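Putative mandelate racemase/muconate lactonizing enzyme (Bordetella bronchiseptica, PDB 3DDM) belongs to the enolase superfamily, joining an enolase-like N-terminal domain to a TIM-barrel-type C-terminal domain, with its specific activity not established. Local coordinates at residues G133-L136 / W137-L140. The protein carries 1 engineered substitution. Numbering follows the deposited sequence.
Sequences GQPL and WAWL
P135 and W137 meet through a CH-pi contact at the start of the short helix 136-139, where P135 holds the N-cap position. P135 CG lies over one face of the indole, offset toward its rim, 3.8 Å from the centroid of the W137 five-membered ring and 28° off its normal. A chi1 of 72° sets W137 CG between its own backbone N and carbonyl carbon, and this swings the indole back over the proline. The same P135 CG also packs against A138 CB at 3.6 Å, and the A138 methyl sits above the same indole face, toward its rim.

Backbone hydrogen bonds build the turn. P135 O accepts a nearly straight bond from W139 N (3.1 Å) and a weak, bent one from A138 N, while L136 O takes L140 N at 2.9 Å. L140 is the first residue to leave helical geometry, so the helix is little more than one turn long.

Van der Waals contacts line the other flank. L136 and W139 run side by side in the same direction, L136 CD1 reaching W139 CE3 at 3.6 Å. The Q134 side chain crosses that of W139 at about a right angle, with the amide plane turned 75° to the indole and OE1 lying near the indole plane at the edge, 3.9 Å from W139 CD1.

Beyond the turn, L136 and W139 pack on helix 110-131, whereas L136, W137 and L140 touch helix 313-325; L136 and L140 also touch F288 of helix 287-300. W137 N bonds to H321 ND1. With P135 CG over one face and its indole N-H bonded to the carbonyl of G363, W137 is probably held in place by both dispersion and hydrogen bonding, and the turn packs between helix 110-131 and helices 287-300 and 313-325 of the barrel domain.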
loop_
_atom_site.group_PDB
_atom_site.type_symbol
_atom_site.label_atom_id
_atom_site.label_comp_id
_atom_site.label_asym_id
_atom_site.label_seq_id
_atom_site.Cartn_x
_atom_site.Cartn_y
_atom_site.Cartn_z
ATOM N N GLY A 133 -11.597 -16.210 -30.542
ATOM C CA GLY A 133 -12.933 -16.770 -30.558
ATOM C C GLY A 133 -13.103 -17.903 -29.570
ATOM O O GLY A 133 -13.723 -18.911 -29.890
ATOM N N GLN A 134 -12.571 -17.739 -28.360
ATOM C CA GLN A 134 -12.666 -18.785 -27.341
ATOM C C GLN A 134 -13.065 -18.317 -25.949
ATOM O O GLN A 134 -12.807 -17.175 -25.554
ATOM C CB GLN A 134 -11.331 -19.501 -27.170
ATOM C CG GLN A 134 -10.805 -20.274 -28.346
ATOM C CD GLN A 134 -9.486 -20.941 -28.005
ATOM O OE1 GLN A 134 -8.449 -20.279 -27.878
ATOM N NE2 GLN A 134 -9.522 -22.259 -27.823
ATOM N N PRO A 135 -13.715 -19.208 -25.182
ATOM C CA PRO A 135 -14.111 -18.851 -23.823
ATOM C C PRO A 135 -12.798 -18.888 -23.026
ATOM O O PRO A 135 -11.939 -19.741 -23.282
ATOM C CB PRO A 135 -15.072 -19.974 -23.446
ATOM C CG PRO A 135 -14.553 -21.139 -24.215
ATOM C CD PRO A 135 -14.267 -20.522 -25.556
ATOM N N LEU A 136 -12.628 -17.965 -22.083
ATOM C CA LEU A 136 -11.397 -17.917 -21.307
ATOM C C LEU A 136 -10.956 -19.291 -20.779
ATOM O O LEU A 136 -9.771 -19.625 -20.826
ATOM C CB LEU A 136 -11.538 -16.920 -20.153
ATOM C CG LEU A 136 -10.451 -15.844 -19.964
ATOM C CD1 LEU A 136 -9.257 -16.088 -20.886
ATOM C CD2 LEU A 136 -11.045 -14.475 -20.237
ATOM N N TRP A 137 -11.890 -20.102 -20.302
ATOM C CA TRP A 137 -11.497 -21.406 -19.787
ATOM C C TRP A 137 -10.768 -22.276 -20.830
ATOM O O TRP A 137 -9.807 -22.974 -20.505
ATOM C CB TRP A 137 -12.712 -22.154 -19.219
ATOM C CG TRP A 137 -13.701 -22.670 -20.232
ATOM C CD1 TRP A 137 -14.889 -22.092 -20.601
ATOM C CD2 TRP A 137 -13.622 -23.908 -20.950
ATOM N NE1 TRP A 137 -15.554 -22.900 -21.495
ATOM C CE2 TRP A 137 -14.800 -24.020 -21.727
ATOM C CE3 TRP A 137 -12.669 -24.936 -21.012
ATOM C CZ2 TRP A 137 -15.051 -25.123 -22.552
ATOM C CZ3 TRP A 137 -12.921 -26.034 -21.836
ATOM C CH2 TRP A 137 -14.104 -26.116 -22.594
ATOM N N ALA A 138 -11.216 -22.229 -22.081
ATOM C CA ALA A 138 -10.589 -23.018 -23.141
ATOM C C ALA A 138 -9.215 -22.446 -23.480
ATOM O O ALA A 138 -8.250 -23.192 -23.673
ATOM C CB ALA A 138 -11.471 -23.031 -24.381
ATOM N N TRP A 139 -9.147 -21.121 -23.554
ATOM C CA TRP A 139 -7.916 -20.398 -23.839
ATOM C C TRP A 139 -6.827 -20.764 -22.810
ATOM O O TRP A 139 -5.675 -21.016 -23.161
ATOM C CB TRP A 139 -8.206 -18.910 -23.770
ATOM C CG TRP A 139 -7.100 -18.033 -24.212
ATOM C CD1 TRP A 139 -6.792 -17.695 -25.490
ATOM C CD2 TRP A 139 -6.226 -17.274 -23.370
ATOM N NE1 TRP A 139 -5.790 -16.756 -25.505
ATOM C CE2 TRP A 139 -5.421 -16.478 -24.215
ATOM C CE3 TRP A 139 -6.049 -17.179 -21.981
ATOM C CZ2 TRP A 139 -4.449 -15.594 -23.718
ATOM C CZ3 TRP A 139 -5.080 -16.295 -21.486
ATOM C CH2 TRP A 139 -4.297 -15.516 -22.355
ATOM N N LEU A 140 -7.207 -20.787 -21.535
ATOM C CA LEU A 140 -6.286 -21.142 -20.459
ATOM C C LEU A 140 -5.910 -22.629 -20.525
ATOM O O LEU A 140 -5.266 -23.158 -19.614
ATOM C CB LEU A 140 -6.930 -20.838 -19.104
ATOM C CG LEU A 140 -7.245 -19.369 -18.820
ATOM C CD1 LEU A 140 -8.168 -19.250 -17.609
ATOM C CD2 LEU A 140 -5.949 -18.617 -18.602
#